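Structural protein VP1 (Trichodysplasia spinulosa-associated polyomavirus, PDB 4U5Z) probably forms the pentameric building block of the outer polyomavirus capsid, the shell that meets the host cell surface. Local coordinates at residues 13-18 with 274-279; 158-163 with 184-189. All blocks are in the same frame, centred on the assembly; numbering follows the deposited sequence.

Contact 1 of 2, residues 13-18 with 274-279; sequences LNLVTG and RKRTVR
Arg274 offers one face of its guanidinium to Leu15, whose CD2 rests off-centre toward the rim, 3.2 Å from NE; Glu91 of strand 86-99 takes salt bridges from the NE of both Arg274 and Arg276. Lys275 O accepts the Val16 N-H almost straight (177°), the donor above the carbonyl plane, and a bridging water donates to this O and to Val16 O. Beside that bond, Lys275 CB meets Val16 CB at 3.9 Å. Arg276 forms a non-hydrogen-bonded antiparallel pair with Leu15, side chains on the same face of the sheet. The start of strand 12-29 runs antiparallel to the end of strand 260-279 (164° between the short segments), bringing residues from near both ends of the modelled chain together in the coat-protein jelly-roll. A bend at chi3 (-94°) turns the Arg276 guanidinium toward strand 13-15, where NH1 reaches Leu13 O at 2.7 Å, in the guanidinium plane, while Leu15 CD2 sits over its centre. Thr277 N binds Asn14 O at 3.0 Å, its O receives Leu13 N at 2.8 Å, and OG1 adds a weak bond to Asn14 O. Past Val278, doubly bent Arg279 swings its guanidinium across Leu13, NH2 3.8 Å from Leu13 CD2, with Leu13 CD1 over one face.

Contact 2 of 2, residues 158-163 with 184-189; sequences KLVVPP and GAFPVE
Val160 is the bump of this contact, and the flat ring of Phe186 is the surface it rests on. The two side chains lie side by side and point the same way, with Val160 CB 3.9 Å from the ring centroid and 15° off the normal, a CH-pi contact over the face, displaced somewhat toward the rim. CG1, anti to the backbone N (chi1 166°), bears on the outer part of the ring and comes within 3.3 Å of CE2. The backbones tie the pair together: Val160 N donates to Ala185 O at 2.8 Å, approaching from above the carbonyl plane, and the same oxygen takes a CA-H...O contact from Leu159 CA at 3.2 Å. One carbonyl therefore gathers two neighbouring residues of the other loop. The Ala185 methyl sits against Lys158 O, while the Pro187 ring is a blunt wedge between Leu159 and Val161: its CG is 4.1 Å from Leu159 CD2, and its CD meets Val161 CG1 and, more closely, Val160 O. That oxygen also accepts a hydrogen bond from Trp191 NE1, and the Trp191 ring meets Phe186 edge-to-face. The contact thus joins the loop between strands 141-144 and 177-179 to the loop leading into strand 191-193, with Phe186 also packing on Leu142 and Gln178 of the small three-stranded sheet.

Both contacts belong to a single coat-protein chain, yet their centres lie about 37 Å apart and their nearest atoms about 27 Å apart. Contact 1 joins residues from near both ends of the modelled chain, on the edge of the large antiparallel sheet as counted within this chain; contact 2, nested between them in sequence, links two loops around the small sheet of strands 141-144, 177-179 and 191-193. The first is strand pairing, the second local loop packing. No other chain of the pentamer touches contact 1. Just beyond the touching residues of contact 2, Val188 and Glu189 meet Val106 of a neighbouring subunit, where Glu189 also hydrogen-bonds His109 and Val188 O bonds Ser103.

Contact 1 of 2, residues 13-18 with 274-279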
loop_
_atom_site.group_PDB
_atom_site.type_symbol
_atom_site.label_atom_id
_atom_site.label_comp_id
_atom_site.label_asym_id
_atom_site.label_seq_id
_atom_site.Cartn_x
_atom_site.Cartn_y
_atom_site.Cartn_z
ATOM N N LEU A 13 -23.370 31.342 14.424
ATOM C CA LEU A 13 -22.987 31.956 15.708
ATOM C C LEU A 13 -22.457 30.920 16.741
ATOM O O LEU A 13 -21.824 29.929 16.360
ATOM C CB LEU A 13 -24.177 32.757 16.268
ATOM C CG LEU A 13 -24.860 33.730 15.304
ATOM C CD1 LEU A 13 -26.182 34.211 15.889
ATOM C CD2 LEU A 13 -23.952 34.918 14.991
ATOM N N ASN A 14 -22.688 31.156 18.034
ATOM C CA ASN A 14 -22.156 30.297 19.101
ATOM C C ASN A 14 -22.865 28.955 19.233
ATOM O O ASN A 14 -24.045 28.823 18.890
ATOM C CB ASN A 14 -22.257 31.001 20.457
ATOM C CG ASN A 14 -21.217 32.086 20.641
ATOM O OD1 ASN A 14 -20.045 31.895 20.331
ATOM N ND2 ASN A 14 -21.639 33.228 21.173
ATOM N N LEU A 15 -22.132 27.980 19.771
ATOM C CA LEU A 15 -22.705 26.709 20.231
ATOM C C LEU A 15 -23.625 26.932 21.423
ATOM O O LEU A 15 -23.367 27.801 22.246
ATOM C CB LEU A 15 -21.601 25.751 20.690
ATOM C CG LEU A 15 -20.492 25.362 19.716
ATOM C CD1 LEU A 15 -19.490 24.475 20.433
ATOM C CD2 LEU A 15 -21.075 24.664 18.508
ATOM N N VAL A 16 -24.687 26.135 21.518
ATOM C CA VAL A 16 -25.578 26.136 22.681
ATOM C C VAL A 16 -25.095 25.090 23.681
ATOM O O VAL A 16 -24.875 23.942 23.320
ATOM C CB VAL A 16 -27.025 25.796 22.271
ATOM C CG1 VAL A 16 -27.936 25.731 23.488
ATOM C CG2 VAL A 16 -27.548 26.809 21.259
ATOM N N THR A 17 -24.932 25.471 24.941
ATOM C CA THR A 17 -24.518 24.509 25.960
ATOM C C THR A 17 -25.690 24.133 26.845
ATOM O O THR A 17 -26.775 24.690 26.718
ATOM C CB THR A 17 -23.379 25.051 26.836
ATOM O OG1 THR A 17 -23.808 26.248 27.486
ATOM C CG2 THR A 17 -22.142 25.325 25.989
ATOM N N GLY A 18 -25.460 23.171 27.732
ATOM C CA GLY A 18 -26.486 22.683 28.633
ATOM C C GLY A 18 -26.795 21.232 28.338
ATOM O O GLY A 18 -26.354 20.685 27.325
ATOM N N ARG A 274 -24.852 18.456 17.534
ATOM C CA ARG A 274 -24.995 19.410 18.613
ATOM C C ARG A 274 -25.801 20.616 18.121
ATOM O O ARG A 274 -25.945 20.835 16.919
ATOM C CB ARG A 274 -23.614 19.863 19.107
ATOM C CG ARG A 274 -22.876 20.783 18.142
ATOM C CD ARG A 274 -21.436 21.035 18.581
ATOM N NE ARG A 274 -20.691 21.683 17.508
ATOM C CZ ARG A 274 -19.371 21.882 17.496
ATOM N NH1 ARG A 274 -18.619 21.512 18.522
ATOM N NH2 ARG A 274 -18.803 22.479 16.451
ATOM N N LYS A 275 -26.301 21.402 19.062
ATOM C CA LYS A 275 -27.125 22.558 18.732
ATOM C C LYS A 275 -26.259 23.766 18.452
ATOM O O LYS A 275 -25.324 24.056 19.196
ATOM C CB LYS A 275 -28.071 22.901 19.887
ATOM C CG LYS A 275 -29.234 21.938 20.070
ATOM C CD LYS A 275 -30.115 22.377 21.221
ATOM C CE LYS A 275 -31.216 21.376 21.503
ATOM N NZ LYS A 275 -31.832 21.617 22.837
ATOM N N ARG A 276 -26.590 24.500 17.400
ATOM C CA ARG A 276 -25.901 25.743 17.154
ATOM C C ARG A 276 -26.818 26.895 16.799
ATOM O O ARG A 276 -27.780 26.731 16.061
ATOM C CB ARG A 276 -24.855 25.571 16.069
ATOM C CG ARG A 276 -23.786 26.619 16.261
ATOM C CD ARG A 276 -22.977 26.837 15.045
ATOM N NE ARG A 276 -21.761 26.044 15.006
ATOM C CZ ARG A 276 -20.578 26.455 15.443
ATOM N NH1 ARG A 276 -20.417 27.640 16.005
ATOM N NH2 ARG A 276 -19.538 25.667 15.309
ATOM N N THR A 277 -26.493 28.068 17.332
ATOM C CA THR A 277 -27.226 29.299 17.038
ATOM C C THR A 277 -26.756 29.826 15.691
ATOM O O THR A 277 -25.556 29.808 15.380
ATOM C CB THR A 277 -26.987 30.346 18.129
ATOM O OG1 THR A 277 -27.166 29.725 19.405
ATOM C CG2 THR A 277 -27.965 31.534 18.004
ATOM N N VAL A 278 -27.722 30.237 14.878
ATOM C CA VAL A 278 -27.468 30.862 13.588
ATOM C C VAL A 278 -28.255 32.163 13.501
ATOM O O VAL A 278 -29.267 32.334 14.182
ATOM C CB VAL A 278 -27.878 29.950 12.411
ATOM C CG1 VAL A 278 -27.083 28.649 12.451
ATOM C CG2 VAL A 278 -29.375 29.660 12.427
ATOM N N ARG A 279 -27.799 33.065 12.642
ATOM C CA ARG A 279 -28.594 34.246 12.288
ATOM C C ARG A 279 -29.915 33.737 11.712
ATOM O O ARG A 279 -29.977 32.624 11.173
ATOM C CB ARG A 279 -27.848 35.106 11.252
ATOM C CG ARG A 279 -28.478 36.455 10.926
ATOM C CD ARG A 279 -28.453 37.404 12.115
ATOM N NE ARG A 279 -27.112 37.547 12.687
ATOM C CZ ARG A 279 -26.836 38.212 13.809
ATOM N NH1 ARG A 279 -27.801 38.817 14.496
ATOM N NH2 ARG A 279 -25.581 38.277 14.247
HETATM O O HOH W 1 -24.009 22.638 21.000
#

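Contact 2 of 2, residues 158-163 with 184-189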
loop_
_atom_site.group_PDB
_atom_site.type_symbol
_atom_site.label_atom_id
_atom_site.label_comp_id
_atom_site.label_asym_id
_atom_site.label_seq_id
_atom_site.Cartn_x
_atom_site.Cartn_y
_atom_site.Cartn_z
ATOM N N LYS A 158 -37.642 4.308 -13.727
ATOM C CA LYS A 158 -37.488 4.744 -12.345
ATOM C C LYS A 158 -36.089 5.293 -12.040
ATOM O O LYS A 158 -35.880 5.851 -10.969
ATOM C CB LYS A 158 -37.823 3.596 -11.380
ATOM C CG LYS A 158 -39.267 3.124 -11.511
ATOM C CD LYS A 158 -39.565 1.916 -10.640
ATOM C CE LYS A 158 -40.829 1.212 -11.098
ATOM N NZ LYS A 158 -42.016 2.112 -11.056
ATOM N N LEU A 159 -35.143 5.147 -12.970
ATOM C CA LEU A 159 -33.855 5.822 -12.835
ATOM C C LEU A 159 -34.040 7.319 -13.101
ATOM O O LEU A 159 -34.860 7.717 -13.946
ATOM C CB LEU A 159 -32.809 5.231 -13.783
ATOM C CG LEU A 159 -32.572 3.737 -13.641
ATOM C CD1 LEU A 159 -31.697 3.189 -14.767
ATOM C CD2 LEU A 159 -31.994 3.429 -12.280
ATOM N N VAL A 160 -33.313 8.148 -12.353
ATOM C CA VAL A 160 -33.378 9.588 -12.534
ATOM C C VAL A 160 -32.107 9.968 -13.299
ATOM O O VAL A 160 -30.991 9.774 -12.801
ATOM C CB VAL A 160 -33.498 10.337 -11.188
ATOM C CG1 VAL A 160 -33.230 11.822 -11.368
ATOM C CG2 VAL A 160 -34.875 10.131 -10.582
ATOM N N VAL A 161 -32.310 10.438 -14.534
ATOM C CA VAL A 161 -31.272 10.834 -15.460
ATOM C C VAL A 161 -31.723 12.044 -16.267
ATOM O O VAL A 161 -32.921 12.320 -16.362
ATOM C CB VAL A 161 -30.892 9.677 -16.433
ATOM C CG1 VAL A 161 -30.307 8.503 -15.663
ATOM C CG2 VAL A 161 -32.075 9.243 -17.308
ATOM N N PRO A 162 -30.773 12.762 -16.883
ATOM C CA PRO A 162 -31.181 13.896 -17.696
ATOM C C PRO A 162 -32.130 13.523 -18.862
ATOM O O PRO A 162 -32.106 12.389 -19.319
ATOM C CB PRO A 162 -29.845 14.451 -18.219
ATOM C CG PRO A 162 -28.794 13.888 -17.342
ATOM C CD PRO A 162 -29.313 12.552 -16.911
ATOM N N PRO A 163 -32.975 14.469 -19.335
ATOM C CA PRO A 163 -33.900 14.193 -20.439
ATOM C C PRO A 163 -33.316 14.415 -21.846
ATOM O O PRO A 163 -33.988 14.147 -22.851
ATOM C CB PRO A 163 -35.027 15.205 -20.190
ATOM C CG PRO A 163 -34.320 16.385 -19.599
ATOM C CD PRO A 163 -33.189 15.816 -18.772
ATOM N N GLY A 184 -32.102 4.512 -4.370
ATOM C CA GLY A 184 -32.168 3.496 -5.402
ATOM C C GLY A 184 -32.591 3.947 -6.785
ATOM O O GLY A 184 -33.183 3.176 -7.527
ATOM N N ALA A 185 -32.294 5.188 -7.146
ATOM C CA ALA A 185 -32.778 5.720 -8.413
ATOM C C ALA A 185 -31.752 6.490 -9.248
ATOM O O ALA A 185 -31.931 6.612 -10.465
ATOM C CB ALA A 185 -33.986 6.595 -8.149
ATOM N N PHE A 186 -30.696 6.995 -8.612
ATOM C CA PHE A 186 -29.647 7.765 -9.295
ATOM C C PHE A 186 -28.454 6.872 -9.631
ATOM O O PHE A 186 -27.761 6.429 -8.718
ATOM C CB PHE A 186 -29.171 8.916 -8.387
ATOM C CG PHE A 186 -30.161 10.047 -8.282
ATOM C CD1 PHE A 186 -31.238 9.964 -7.419
ATOM C CD2 PHE A 186 -30.020 11.178 -9.069
ATOM C CE1 PHE A 186 -32.161 10.996 -7.338
ATOM C CE2 PHE A 186 -30.932 12.211 -8.992
ATOM C CZ PHE A 186 -32.009 12.125 -8.124
ATOM N N PRO A 187 -28.198 6.609 -10.938
ATOM C CA PRO A 187 -27.098 5.709 -11.256
ATOM C C PRO A 187 -25.751 6.288 -10.896
ATOM O O PRO A 187 -25.511 7.482 -11.072
ATOM C CB PRO A 187 -27.211 5.511 -12.761
ATOM C CG PRO A 187 -28.666 5.778 -13.061
ATOM C CD PRO A 187 -29.009 6.907 -12.137
ATOM N N VAL A 188 -24.905 5.405 -10.375
ATOM C CA VAL A 188 -23.561 5.700 -9.942
ATOM C C VAL A 188 -22.659 6.014 -11.144
ATOM O O VAL A 188 -21.732 6.838 -11.066
ATOM C CB VAL A 188 -23.030 4.493 -9.109
ATOM C CG1 VAL A 188 -21.557 4.608 -8.835
ATOM C CG2 VAL A 188 -23.788 4.416 -7.791
ATOM N N GLU A 189 -22.947 5.375 -12.263
ATOM C CA GLU A 189 -22.110 5.515 -13.451
ATOM C C GLU A 189 -22.208 6.885 -14.120
ATOM O O GLU A 189 -21.371 7.221 -14.957
ATOM C CB GLU A 189 -22.497 4.435 -14.475
ATOM C CG GLU A 189 -23.885 4.633 -15.081
ATOM C CD GLU A 189 -24.216 3.592 -16.139
ATOM O OE1 GLU A 189 -23.876 2.397 -15.968
ATOM O OE2 GLU A 189 -24.849 3.964 -17.140
#